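PDB 1TW9: glutathione S-transferase 2, which probably catalyses the conjugation of glutathione to electrophilic compounds, releasing a proton and, from organic halides, a halide ion. Local coordinates for residues R19-L24 with F75-A80; F48-V53 with L61-A66; A86-L91 with I153-L158; T96-E101 with D123-A128; K131-I136 with E173-F178. All blocks are in the same frame, centred on the assembly; numbering follows the deposited sequence.

Contact 1 of 5, residues R19-L24 with F75-A80. Unlike the reference sequence in segment 19-24: V21 (reference Ile).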
# COMPACT_ATOMS: atom_id res chain seq x y z
N ARG A 19 6.77 4.74 -14.21
CA ARG A 19 7.14 5.22 -15.54
C ARG A 19 5.99 5.85 -16.20
O ARG A 19 6.10 6.88 -16.89
CB ARG A 19 7.71 4.08 -16.39
CG ARG A 19 8.97 3.45 -15.83
CD ARG A 19 9.58 2.57 -16.92
NE ARG A 19 10.70 1.74 -16.43
CZ ARG A 19 10.61 0.45 -16.18
NH1 ARG A 19 9.46 -0.20 -16.35
NH2 ARG A 19 11.69 -0.20 -15.81
N GLN A 20 4.80 5.26 -16.02
CA GLN A 20 3.63 5.85 -16.63
C GLN A 20 3.14 7.17 -15.94
O GLN A 20 2.60 8.04 -16.60
CB GLN A 20 2.55 4.85 -16.79
CG GLN A 20 2.94 3.75 -17.75
CD GLN A 20 1.86 2.82 -18.08
OE1 GLN A 20 0.69 3.09 -17.76
NE2 GLN A 20 2.21 1.71 -18.71
N VAL A 21 3.35 7.30 -14.63
CA VAL A 21 3.08 8.57 -13.95
C VAL A 21 3.98 9.66 -14.53
O VAL A 21 3.56 10.74 -14.84
CB VAL A 21 3.22 8.43 -12.44
CG1 VAL A 21 3.12 9.78 -11.78
CG2 VAL A 21 2.05 7.50 -11.92
N PHE A 22 5.25 9.32 -14.65
CA PHE A 22 6.19 10.26 -15.24
C PHE A 22 5.74 10.68 -16.63
O PHE A 22 5.78 11.85 -17.01
CB PHE A 22 7.60 9.63 -15.34
CG PHE A 22 8.44 9.69 -14.02
CD1 PHE A 22 8.56 10.88 -13.30
CD2 PHE A 22 9.01 8.55 -13.49
CE1 PHE A 22 9.32 10.92 -12.16
CE2 PHE A 22 9.78 8.61 -12.36
CZ PHE A 22 9.92 9.78 -11.68
N ALA A 23 5.33 9.69 -17.44
CA ALA A 23 4.91 9.94 -18.81
C ALA A 23 3.72 10.87 -18.78
O ALA A 23 3.68 11.86 -19.54
CB ALA A 23 4.55 8.64 -19.55
N LEU A 24 2.73 10.54 -17.95
CA LEU A 24 1.51 11.33 -17.84
C LEU A 24 1.77 12.78 -17.45
O LEU A 24 1.04 13.69 -17.85
CB LEU A 24 0.62 10.74 -16.74
CG LEU A 24 -0.77 10.29 -17.02
CD1 LEU A 24 -1.51 10.29 -15.71
CD2 LEU A 24 -1.50 10.92 -18.22
N PHE A 75 2.32 15.22 -8.96
CA PHE A 75 1.91 15.67 -10.31
C PHE A 75 0.42 15.84 -10.51
O PHE A 75 -0.03 16.30 -11.58
CB PHE A 75 2.53 14.73 -11.39
CG PHE A 75 4.01 14.75 -11.38
CD1 PHE A 75 4.73 13.60 -11.19
CD2 PHE A 75 4.66 15.94 -11.52
CE1 PHE A 75 6.12 13.66 -11.20
CE2 PHE A 75 6.00 15.99 -11.52
CZ PHE A 75 6.71 14.87 -11.28
N GLY A 76 -0.38 15.47 -9.51
CA GLY A 76 -1.81 15.74 -9.56
C GLY A 76 -2.69 14.57 -10.01
O GLY A 76 -3.76 14.80 -10.54
N PHE A 77 -2.21 13.33 -9.82
CA PHE A 77 -2.88 12.17 -10.34
C PHE A 77 -3.27 11.26 -9.16
O PHE A 77 -3.25 10.01 -9.29
CB PHE A 77 -2.04 11.40 -11.34
CG PHE A 77 -1.56 12.31 -12.51
CD1 PHE A 77 -0.24 12.54 -12.76
CD2 PHE A 77 -2.49 12.90 -13.29
CE1 PHE A 77 0.08 13.44 -13.84
CE2 PHE A 77 -2.13 13.71 -14.33
CZ PHE A 77 -0.87 13.98 -14.51
N ALA A 78 -3.50 11.86 -8.02
CA ALA A 78 -3.93 11.05 -6.81
C ALA A 78 -5.24 11.57 -6.21
O ALA A 78 -5.44 11.46 -5.02
CB ALA A 78 -2.89 11.05 -5.82
N GLY A 79 -6.16 11.98 -7.04
CA GLY A 79 -7.45 12.40 -6.60
C GLY A 79 -7.50 13.85 -6.19
O GLY A 79 -6.45 14.50 -6.04
N ALA A 80 -8.72 14.35 -6.06
CA ALA A 80 -8.97 15.77 -5.77
C ALA A 80 -9.12 16.13 -4.33
O ALA A 80 -8.99 17.29 -3.96
CB ALA A 80 -10.15 16.26 -6.58
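V21 and F77 mark the nearest approach of the two backbones, their CA atoms 7.8 Å apart, where helix 16-24 faces the loop that follows helix 64-75. L24 carries the contact: its CD1 methyl sits 3.6 Å from the centroid of the F77 ring and 7° off the ring normal, a CH-pi contact. The carbonyl O of F75 lies over the opposite face, nearer the rim. Helix 16-24 belongs to the thioredoxin-like N-terminal domain, and 75-80 leads from that domain into helix 82-101. G76 suits the end of helix 64-75, because at its positive phi a CB would jam against the preceding carbonyl. An alanine in place of F77 would remove the ring face that L24 CD1 rests on and is likely to open a gap between helix and loop. V21 CG1, anti to the backbone N (chi1 173°), reaches the edge of F75 at CD1, 4.2 Å away. F22 starts away from the loop, yet its CD1 comes within 4.3 Å of F75 CE1, while its ring also stacks on Y29.

Contact 2 of 5, residues F48-V53 with L61-A66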
# COMPACT_ATOMS: atom_id res chain seq x y z
N PHE A 48 15.35 -1.66 1.07
CA PHE A 48 14.91 -2.95 1.50
C PHE A 48 15.48 -4.06 0.62
O PHE A 48 14.87 -5.12 0.47
CB PHE A 48 13.40 -3.01 1.53
CG PHE A 48 12.79 -1.87 2.29
CD1 PHE A 48 12.19 -0.83 1.59
CD2 PHE A 48 12.85 -1.83 3.67
CE1 PHE A 48 11.67 0.26 2.27
CE2 PHE A 48 12.30 -0.76 4.39
CZ PHE A 48 11.73 0.28 3.68
N GLY A 49 16.63 -3.80 0.05
CA GLY A 49 17.33 -4.82 -0.78
C GLY A 49 16.66 -5.16 -2.11
O GLY A 49 16.90 -6.23 -2.70
N GLN A 50 15.77 -4.29 -2.57
CA GLN A 50 14.98 -4.56 -3.77
C GLN A 50 14.82 -3.33 -4.62
O GLN A 50 15.09 -2.20 -4.18
CB GLN A 50 13.61 -5.02 -3.43
CG GLN A 50 13.53 -6.20 -2.56
CD GLN A 50 12.16 -6.21 -1.94
OE1 GLN A 50 11.85 -5.38 -1.08
NE2 GLN A 50 11.33 -7.05 -2.43
N VAL A 51 14.30 -3.58 -5.81
CA VAL A 51 13.95 -2.53 -6.75
C VAL A 51 12.45 -2.73 -7.07
O VAL A 51 11.90 -3.82 -6.84
CB VAL A 51 15.04 -2.71 -7.84
CG1 VAL A 51 14.70 -3.66 -8.98
CG2 VAL A 51 16.08 -1.62 -7.96
N PRO A 52 11.73 -1.67 -7.41
CA PRO A 52 12.25 -0.40 -7.86
C PRO A 52 12.60 0.51 -6.71
O PRO A 52 12.10 0.34 -5.60
CB PRO A 52 11.03 0.21 -8.53
CG PRO A 52 9.90 -0.36 -7.80
CD PRO A 52 10.30 -1.78 -7.69
N VAL A 53 13.50 1.44 -6.99
CA VAL A 53 13.80 2.50 -6.06
C VAL A 53 13.84 3.76 -6.87
O VAL A 53 14.54 3.83 -7.91
CB VAL A 53 15.18 2.26 -5.39
CG1 VAL A 53 15.64 3.46 -4.56
CG2 VAL A 53 15.13 1.05 -4.51
N LEU A 61 13.70 6.40 -2.27
CA LEU A 61 12.38 5.98 -1.87
C LEU A 61 12.08 4.65 -2.56
O LEU A 61 12.06 4.58 -3.81
CB LEU A 61 11.34 6.98 -2.32
CG LEU A 61 9.83 6.60 -2.13
CD1 LEU A 61 9.47 6.40 -0.64
CD2 LEU A 61 8.88 7.57 -2.78
N ALA A 62 11.84 3.64 -1.73
CA ALA A 62 11.61 2.29 -2.24
C ALA A 62 10.11 1.97 -2.19
O ALA A 62 9.31 2.73 -1.67
CB ALA A 62 12.37 1.28 -1.44
N GLN A 63 9.76 0.84 -2.77
CA GLN A 63 8.45 0.20 -2.72
C GLN A 63 7.53 0.81 -3.81
O GLN A 63 7.17 1.98 -3.80
CB GLN A 63 7.80 0.23 -1.36
CG GLN A 63 8.57 -0.48 -0.26
CD GLN A 63 8.49 -1.97 -0.37
OE1 GLN A 63 9.26 -2.68 0.25
NE2 GLN A 63 7.57 -2.45 -1.20
N SER A 64 7.15 -0.06 -4.75
CA SER A 64 6.37 0.30 -5.92
C SER A 64 5.22 1.24 -5.68
O SER A 64 5.11 2.27 -6.27
CB SER A 64 5.79 -1.01 -6.54
OG SER A 64 5.26 -0.67 -7.80
N GLN A 65 4.29 0.84 -4.82
CA GLN A 65 3.12 1.66 -4.63
C GLN A 65 3.47 2.96 -3.88
O GLN A 65 2.85 3.98 -4.12
CB GLN A 65 2.01 0.95 -3.88
CG GLN A 65 1.29 -0.01 -4.81
CD GLN A 65 -0.07 -0.52 -4.41
OE1 GLN A 65 -0.67 -0.20 -3.34
NE2 GLN A 65 -0.54 -1.46 -5.27
N ALA A 66 4.48 2.94 -3.01
CA ALA A 66 4.88 4.19 -2.29
C ALA A 66 5.43 5.24 -3.28
O ALA A 66 5.16 6.40 -3.18
CB ALA A 66 5.87 3.89 -1.26
O HOH W 1 10.93 -1.66 -4.20
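F48 lays the edge of its ring against A62, with CD1 3.7 Å from the A62 CB methyl lying near the ring plane. A small side chain suits A62, since its methyl also meets V53: V53 CG2 is 4.1 Å from A62 CB. The CG methylene of Q63 borders the F48 ring as well, and A94 of the second subunit packs on F48, which places this corner at the dimer interface. P52 follows a cis peptide bond, the cis-proline before a central strand that marks the thioredoxin fold. In glutathione transferases this loop and the start of the helix after the next strand border the glutathione site; here the protein is in its apo form. The proline ring rests on that helix start, with P52 CG 4.1 Å from S64 CA. Serine suits the first turn of the helix because its OG hydrogen-bonds A14 O, in the loop before helix 16-24. A water joins the backbones: it donates to P52 O at 2.7 Å and accepts from Q63 N at 3.1 Å, so it satisfies both. Nearby, V53 CA approaches L61 O at 3.5 Å, a CA-H...O contact between the neighbouring strands.

Contact 3 of 5, residues A86-L91 with I153-L158. Unlike the reference sequence in segment 86-91: L91 (reference Pro).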
# COMPACT_ATOMS: atom_id res chain seq x y z
N ALA A 86 -7.67 8.31 -0.81
CA ALA A 86 -7.81 7.09 0.01
C ALA A 86 -8.57 6.01 -0.80
O ALA A 86 -8.22 4.84 -0.74
CB ALA A 86 -8.52 7.38 1.28
N LEU A 87 -9.61 6.37 -1.54
CA LEU A 87 -10.29 5.38 -2.42
C LEU A 87 -9.37 4.81 -3.45
O LEU A 87 -9.39 3.61 -3.73
CB LEU A 87 -11.49 6.05 -3.07
CG LEU A 87 -12.66 6.33 -2.11
CD1 LEU A 87 -13.74 7.14 -2.86
CD2 LEU A 87 -13.31 5.09 -1.47
N ILE A 88 -8.56 5.68 -4.03
CA ILE A 88 -7.59 5.26 -5.03
C ILE A 88 -6.66 4.22 -4.36
O ILE A 88 -6.37 3.14 -4.91
CB ILE A 88 -6.84 6.48 -5.59
CG1 ILE A 88 -7.78 7.36 -6.51
CG2 ILE A 88 -5.52 6.11 -6.30
CD1 ILE A 88 -7.27 8.75 -6.80
N ASP A 89 -6.14 4.60 -3.21
CA ASP A 89 -5.30 3.69 -2.42
C ASP A 89 -6.00 2.36 -2.22
O ASP A 89 -5.38 1.30 -2.34
CB ASP A 89 -4.98 4.23 -1.05
CG ASP A 89 -4.06 5.38 -1.06
OD1 ASP A 89 -3.37 5.63 -2.09
OD2 ASP A 89 -3.89 6.12 -0.06
N SER A 90 -7.26 2.40 -1.85
CA SER A 90 -8.00 1.18 -1.52
C SER A 90 -8.06 0.27 -2.78
O SER A 90 -7.91 -0.95 -2.65
CB SER A 90 -9.42 1.45 -0.97
OG SER A 90 -10.28 1.85 -2.00
N LEU A 91 -8.22 0.87 -3.97
CA LEU A 91 -8.29 0.07 -5.21
C LEU A 91 -6.91 -0.56 -5.52
O LEU A 91 -6.83 -1.67 -6.02
CB LEU A 91 -8.78 0.95 -6.37
CG LEU A 91 -10.31 1.15 -6.25
CD1 LEU A 91 -10.61 2.41 -6.97
CD2 LEU A 91 -10.96 -0.06 -6.87
N ILE A 153 -7.97 11.25 -14.27
CA ILE A 153 -7.15 10.06 -14.28
C ILE A 153 -6.31 10.04 -13.03
O ILE A 153 -5.83 11.11 -12.54
CB ILE A 153 -6.27 10.09 -15.55
CG1 ILE A 153 -5.51 8.77 -15.76
CG2 ILE A 153 -5.29 11.22 -15.54
CD1 ILE A 153 -4.90 8.53 -17.16
N SER A 154 -6.10 8.83 -12.49
CA SER A 154 -5.24 8.69 -11.31
C SER A 154 -4.26 7.54 -11.56
O SER A 154 -4.47 6.71 -12.48
CB SER A 154 -6.00 8.41 -10.06
OG SER A 154 -6.66 7.16 -10.12
N TRP A 155 -3.33 7.41 -10.64
CA TRP A 155 -2.28 6.32 -10.81
C TRP A 155 -2.90 4.93 -10.73
O TRP A 155 -2.36 3.98 -11.39
CB TRP A 155 -1.18 6.47 -9.79
CG TRP A 155 -1.58 6.35 -8.35
CD1 TRP A 155 -2.12 7.32 -7.53
CD2 TRP A 155 -1.30 5.23 -7.50
NE1 TRP A 155 -2.23 6.84 -6.23
CE2 TRP A 155 -1.78 5.54 -6.21
CE3 TRP A 155 -0.83 3.94 -7.73
CZ2 TRP A 155 -1.72 4.64 -5.14
CZ3 TRP A 155 -0.75 3.08 -6.66
CH2 TRP A 155 -1.18 3.43 -5.39
N VAL A 156 -3.99 4.77 -10.03
CA VAL A 156 -4.64 3.40 -9.98
C VAL A 156 -5.31 3.11 -11.33
O VAL A 156 -5.35 1.96 -11.76
CB VAL A 156 -5.60 3.14 -8.80
CG1 VAL A 156 -6.96 3.91 -8.98
CG2 VAL A 156 -5.81 1.65 -8.64
N ASP A 157 -5.84 4.10 -12.04
CA ASP A 157 -6.29 3.87 -13.42
C ASP A 157 -5.14 3.30 -14.29
O ASP A 157 -5.34 2.34 -15.04
CB ASP A 157 -6.76 5.15 -14.08
CG ASP A 157 -8.01 5.68 -13.51
OD1 ASP A 157 -9.06 4.94 -13.42
OD2 ASP A 157 -8.01 6.92 -13.16
N LEU A 158 -3.97 3.91 -14.20
CA LEU A 158 -2.77 3.43 -14.87
C LEU A 158 -2.38 2.02 -14.48
O LEU A 158 -2.03 1.21 -15.38
CB LEU A 158 -1.51 4.36 -14.68
CG LEU A 158 -1.65 5.79 -15.07
CD1 LEU A 158 -0.49 6.57 -14.62
CD2 LEU A 158 -1.89 5.90 -16.49
O HOH W 2 -3.44 7.87 -3.76
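I88 and W155 meet face-on: the CG2 methyl of I88 stands 3.3 Å above the plane of the W155 indole, toward its rim at NE1. The contact joins two helices of the all-helical C-terminal domain where helix 155-170 begins, with the S-x-x-D sequence of an N-capping box. From the N-cap, S154 N donates to D157 OD2 at 2.8 Å, which accepts with its anti lone pair, one half of that box. The branching of I88 lets it serve three neighbours: CG2 also touches V156 CG1, and CD1 reaches S154 CB at 3.5 Å. An alanine here would keep neither branch and would probably leave a gap between the indole face, V156 and S154. One turn on, L91 CB meets V156 CG2 at 3.8 Å. W155 turns its ring toward helix 82-101 through a chi1 of 62°, which tucks CG over the backbone, flanked by N and C. Buried D89 is paired with charge on two sides, R69 of its own chain and R69 of the second subunit. At the indole edge, in the ring plane, one water donates to D89 OD1 at 2.8 Å and accepts from W155 NE1 at 2.9 Å.

Contact 4 of 5, residues T96-E101 with D123-A128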
# COMPACT_ATOMS: atom_id res chain seq x y z
N THR A 96 -3.33 -5.40 -5.34
CA THR A 96 -2.28 -6.18 -4.72
C THR A 96 -2.78 -7.52 -4.22
O THR A 96 -2.12 -8.53 -4.40
CB THR A 96 -1.65 -5.40 -3.56
OG1 THR A 96 -0.98 -4.29 -4.11
CG2 THR A 96 -0.53 -6.17 -2.83
N ASP A 97 -3.91 -7.50 -3.51
CA ASP A 97 -4.52 -8.74 -3.05
C ASP A 97 -4.87 -9.69 -4.18
O ASP A 97 -4.54 -10.88 -4.15
CB ASP A 97 -5.81 -8.44 -2.28
CG ASP A 97 -5.56 -7.78 -0.95
OD1 ASP A 97 -4.43 -7.89 -0.42
OD2 ASP A 97 -6.46 -7.13 -0.33
N TYR A 98 -5.53 -9.17 -5.20
CA TYR A 98 -5.81 -9.95 -6.38
C TYR A 98 -4.56 -10.56 -6.99
O TYR A 98 -4.56 -11.78 -7.29
CB TYR A 98 -6.59 -9.10 -7.39
CG TYR A 98 -6.35 -9.43 -8.80
CD1 TYR A 98 -6.98 -10.53 -9.40
CD2 TYR A 98 -5.53 -8.62 -9.58
CE1 TYR A 98 -6.77 -10.83 -10.71
CE2 TYR A 98 -5.32 -8.89 -10.87
CZ TYR A 98 -5.97 -9.98 -11.47
OH TYR A 98 -5.75 -10.29 -12.78
N ARG A 99 -3.47 -9.81 -7.11
CA ARG A 99 -2.21 -10.36 -7.65
C ARG A 99 -1.65 -11.52 -6.82
O ARG A 99 -1.10 -12.51 -7.35
CB ARG A 99 -1.15 -9.25 -7.83
CG ARG A 99 -1.41 -8.39 -9.07
CD ARG A 99 -1.13 -9.14 -10.40
NE ARG A 99 0.23 -8.78 -10.82
CZ ARG A 99 1.10 -9.54 -11.43
NH1 ARG A 99 0.84 -10.79 -11.79
NH2 ARG A 99 2.30 -9.03 -11.68
N ALA A 100 -1.80 -11.41 -5.51
CA ALA A 100 -1.46 -12.49 -4.62
C ALA A 100 -2.24 -13.76 -4.95
O ALA A 100 -1.67 -14.86 -5.00
CB ALA A 100 -1.73 -12.08 -3.22
N GLU A 101 -3.54 -13.62 -5.17
CA GLU A 101 -4.40 -14.76 -5.54
C GLU A 101 -4.04 -15.40 -6.89
O GLU A 101 -4.17 -16.61 -7.07
CB GLU A 101 -5.88 -14.33 -5.55
CG GLU A 101 -6.42 -13.96 -4.17
CD GLU A 101 -7.94 -13.73 -4.14
OE1 GLU A 101 -8.41 -13.06 -3.18
OE2 GLU A 101 -8.65 -14.21 -5.05
N ASP A 123 -7.54 -22.37 -13.59
CA ASP A 123 -7.66 -22.70 -12.18
C ASP A 123 -7.52 -21.49 -11.27
O ASP A 123 -8.20 -21.41 -10.24
CB ASP A 123 -6.70 -23.82 -11.79
CG ASP A 123 -7.16 -25.20 -12.32
OD1 ASP A 123 -8.17 -25.25 -13.06
OD2 ASP A 123 -6.58 -26.28 -12.05
N VAL A 124 -6.66 -20.54 -11.63
CA VAL A 124 -6.43 -19.40 -10.77
C VAL A 124 -6.77 -18.06 -11.45
O VAL A 124 -7.49 -17.24 -10.86
CB VAL A 124 -4.99 -19.39 -10.11
CG1 VAL A 124 -4.47 -20.81 -9.89
CG2 VAL A 124 -3.99 -18.56 -10.90
N LEU A 125 -6.30 -17.86 -12.67
CA LEU A 125 -6.41 -16.54 -13.31
C LEU A 125 -7.87 -16.11 -13.42
O LEU A 125 -8.28 -15.05 -12.94
CB LEU A 125 -5.80 -16.57 -14.71
CG LEU A 125 -5.26 -15.29 -15.31
CD1 LEU A 125 -5.66 -15.17 -16.78
CD2 LEU A 125 -5.61 -14.07 -14.54
N LEU A 126 -8.67 -16.94 -14.09
CA LEU A 126 -10.03 -16.56 -14.46
C LEU A 126 -10.96 -16.40 -13.23
O LEU A 126 -11.68 -15.41 -13.18
CB LEU A 126 -10.59 -17.48 -15.56
CG LEU A 126 -9.79 -17.33 -16.89
CD1 LEU A 126 -10.28 -18.30 -17.94
CD2 LEU A 126 -9.76 -15.89 -17.50
N PRO A 127 -10.94 -17.31 -12.25
CA PRO A 127 -11.63 -17.08 -10.96
C PRO A 127 -11.22 -15.80 -10.23
O PRO A 127 -12.07 -15.05 -9.70
CB PRO A 127 -11.18 -18.27 -10.10
CG PRO A 127 -10.83 -19.31 -11.07
CD PRO A 127 -10.36 -18.66 -12.33
N ALA A 128 -9.90 -15.59 -10.18
CA ALA A 128 -9.36 -14.41 -9.51
C ALA A 128 -9.86 -13.21 -10.20
O ALA A 128 -10.28 -12.24 -9.53
CB ALA A 128 -7.84 -14.44 -9.51
O HOH W 3 -9.43 -11.88 -6.90
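Y98 and A128 come together because the tyrosine's chi1 of 150° turns CG roughly, though not fully, away from the backbone N, carrying the ring off its own helix and across to the next. L125 has its CG anti to the backbone N in turn (chi1 -153°), which brings CD2 to 4.2 Å from Y98 OH although its CB starts away from the other helix. The Y98 ring touches A128: CE1 is 4.0 Å from A128 CB, and CD1 is 3.7 Å from A128 O. Alanine suits this place, its single methyl allowing the broad ring to come near the helix backbone. Y98 OH is buried but satisfied, bonding to H163 NE2 and Y174 OH, while F132 stacks on the ring. E101 works at the more open side. Its CB is 4.4 Å from A128 CB, and its extended chain ends in a carboxylate whose OE1 makes a salt bridge to K131. A water in the plane of the Y98 ring, at its edge, donates to E101 OE2 at 3.1 Å and to A128 O at 2.8 Å. Helix 119-142 is uneven here, with a wider turn at 123-125 and a kink at P127, whose N carries no hydrogen. The short axes run 9.9 Å apart at 152°, the near-antiparallel pairing of the first two long helices of the glutathione transferase C-terminal domain.

Contact 5 of 5, residues K131-I136 with E173-F178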
# COMPACT_ATOMS: atom_id res chain seq x y z
N LYS A 131 -13.67 -12.17 -9.54
CA LYS A 131 -13.84 -11.49 -8.29
C LYS A 131 -13.31 -10.05 -8.34
O LYS A 131 -14.06 -9.11 -8.08
CB LYS A 131 -13.12 -12.24 -7.19
CG LYS A 131 -13.39 -11.65 -5.81
CD LYS A 131 -13.07 -12.66 -4.69
CE LYS A 131 -11.61 -13.12 -4.72
NZ LYS A 131 -11.11 -13.88 -3.49
N PHE A 132 -12.05 -9.89 -8.74
CA PHE A 132 -11.45 -8.57 -8.84
C PHE A 132 -12.09 -7.63 -9.87
O PHE A 132 -12.38 -6.47 -9.57
CB PHE A 132 -9.97 -8.68 -9.18
CG PHE A 132 -9.28 -7.38 -9.29
CD1 PHE A 132 -8.71 -7.01 -10.48
CD2 PHE A 132 -9.15 -6.57 -8.16
CE1 PHE A 132 -8.01 -5.80 -10.56
CE2 PHE A 132 -8.48 -5.35 -8.24
CZ PHE A 132 -7.96 -4.96 -9.47
N LEU A 133 -12.38 -8.15 -11.05
CA LEU A 133 -13.01 -7.30 -12.08
C LEU A 133 -14.44 -6.96 -11.70
O LEU A 133 -14.96 -5.95 -12.11
CB LEU A 133 -12.85 -7.86 -13.48
CG LEU A 133 -11.38 -7.93 -14.05
CD1 LEU A 133 -11.45 -8.26 -15.51
CD2 LEU A 133 -10.50 -6.70 -13.83
N GLY A 134 -15.08 -7.82 -10.94
CA GLY A 134 -16.40 -7.49 -10.46
C GLY A 134 -16.30 -6.27 -9.57
O GLY A 134 -17.15 -5.34 -9.67
N PHE A 135 -15.33 -6.25 -8.65
CA PHE A 135 -15.16 -5.08 -7.75
C PHE A 135 -14.83 -3.81 -8.54
O PHE A 135 -15.46 -2.74 -8.31
CB PHE A 135 -14.04 -5.30 -6.72
CG PHE A 135 -14.31 -6.43 -5.74
CD1 PHE A 135 -13.28 -7.29 -5.38
CD2 PHE A 135 -15.56 -6.64 -5.20
CE1 PHE A 135 -13.51 -8.32 -4.48
CE2 PHE A 135 -15.78 -7.64 -4.31
CZ PHE A 135 -14.75 -8.51 -3.95
N ILE A 136 -13.91 -3.92 -9.46
CA ILE A 136 -13.52 -2.80 -10.36
C ILE A 136 -14.71 -2.26 -11.13
O ILE A 136 -14.92 -1.04 -11.22
CB ILE A 136 -12.37 -3.22 -11.37
CG1 ILE A 136 -11.08 -3.52 -10.66
CG2 ILE A 136 -12.12 -2.08 -12.46
CD1 ILE A 136 -10.66 -2.49 -9.69
N GLU A 173 -9.50 -14.10 -23.49
CA GLU A 173 -10.78 -14.23 -22.79
C GLU A 173 -10.81 -13.47 -21.45
O GLU A 173 -11.83 -13.38 -20.80
CB GLU A 173 -11.27 -15.71 -22.70
CG GLU A 173 -10.89 -16.58 -21.51
CD GLU A 173 -11.57 -17.98 -21.54
OE1 GLU A 173 -10.96 -18.94 -22.09
OE2 GLU A 173 -12.72 -18.16 -21.01
N TYR A 174 -9.69 -12.90 -21.03
CA TYR A 174 -9.62 -12.20 -19.74
C TYR A 174 -10.71 -11.15 -19.57
O TYR A 174 -11.25 -10.97 -18.51
CB TYR A 174 -8.24 -11.60 -19.57
CG TYR A 174 -7.98 -10.89 -18.24
CD1 TYR A 174 -7.52 -11.57 -17.15
CD2 TYR A 174 -8.18 -9.55 -18.12
CE1 TYR A 174 -7.31 -10.91 -15.94
CE2 TYR A 174 -7.96 -8.88 -16.95
CZ TYR A 174 -7.55 -9.59 -15.84
OH TYR A 174 -7.35 -8.98 -14.63
N ILE A 175 -10.97 -10.42 -20.65
CA ILE A 175 -11.87 -9.32 -20.66
C ILE A 175 -13.32 -9.65 -21.01
O ILE A 175 -14.23 -8.79 -20.93
CB ILE A 175 -11.23 -8.29 -21.62
CG1 ILE A 175 -11.53 -6.91 -21.13
CG2 ILE A 175 -11.45 -8.60 -23.04
CD1 ILE A 175 -11.21 -6.71 -19.66
N GLU A 176 -13.55 -10.91 -21.34
CA GLU A 176 -14.88 -11.32 -21.70
C GLU A 176 -15.71 -11.27 -20.43
O GLU A 176 -15.30 -11.79 -19.37
CB GLU A 176 -14.88 -12.70 -22.35
CG GLU A 176 -14.22 -12.74 -23.71
CD GLU A 176 -14.25 -14.10 -24.39
OE1 GLU A 176 -14.94 -15.01 -23.86
OE2 GLU A 176 -13.66 -14.26 -25.49
N GLY A 177 -16.85 -10.59 -20.50
CA GLY A 177 -17.71 -10.41 -19.32
C GLY A 177 -17.55 -9.10 -18.61
O GLY A 177 -18.30 -8.77 -17.68
N PHE A 178 -16.60 -8.30 -19.08
CA PHE A 178 -16.20 -7.04 -18.37
C PHE A 178 -16.00 -5.91 -19.38
O PHE A 178 -14.88 -5.37 -19.50
CB PHE A 178 -14.92 -7.31 -17.61
CG PHE A 178 -15.09 -8.35 -16.56
CD1 PHE A 178 -14.70 -9.63 -16.78
CD2 PHE A 178 -15.85 -8.07 -15.47
CE1 PHE A 178 -14.96 -10.65 -15.81
CE2 PHE A 178 -16.08 -9.03 -14.47
CZ PHE A 178 -15.65 -10.35 -14.69
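L133 packs tightly over one face of F178, its CB 3.6 Å from the ring centroid and 16° off the normal, a CH-pi contact. The same leucine stretches along that ring, bringing CD1 to 3.7 Å from F178 CD1. It then reaches Y174 at CE2, 3.8 Å from L133 CD1, the two side chains crossing at about a right angle. Leucine suits the place because it is long enough to lay CB and CD1 on F178 while CD1 also meets Y174. Y174 has CG anti to the backbone N (chi1 -177°), which directs its phenol toward the helix. The packing is looser at I175, whose CD1 is 4.4 Å from L133 CD1. Beyond it the type II turn from I175 to F178 passes through exposed E176 and G177, where the positive phi calls for glycine. F178 takes the N-cap position of helix 179-189. V181 of that helix covers L133 and I175, and helix 155-170 backs Y174 through M167 and T168.

How the contacts relate
Contacts 1 and 2 come first along the chain, contact 2 lying wholly within the span that contact 1 brackets, and both belong mainly to the thioredoxin-like domain, their centres 18 Å apart. Contacts 3, 4 and 5 tie together the helical domain; contact 4 falls within the span of contact 3, whose segments alternate with those of contact 5. Contacts 3 and 4 share helix 82-101, while contacts 4 and 5 share helix 119-142 and touch, 11 Å apart between centres. Contacts 1 and 3, 10 Å apart between centres, join the domains: F77 O lies 2.9 Å from W155 N, probably a hydrogen bond. Contacts 2 and 3 touch (Q65 on W155) and both reach the second subunit, so packing between the domains lies next to the dimer interface.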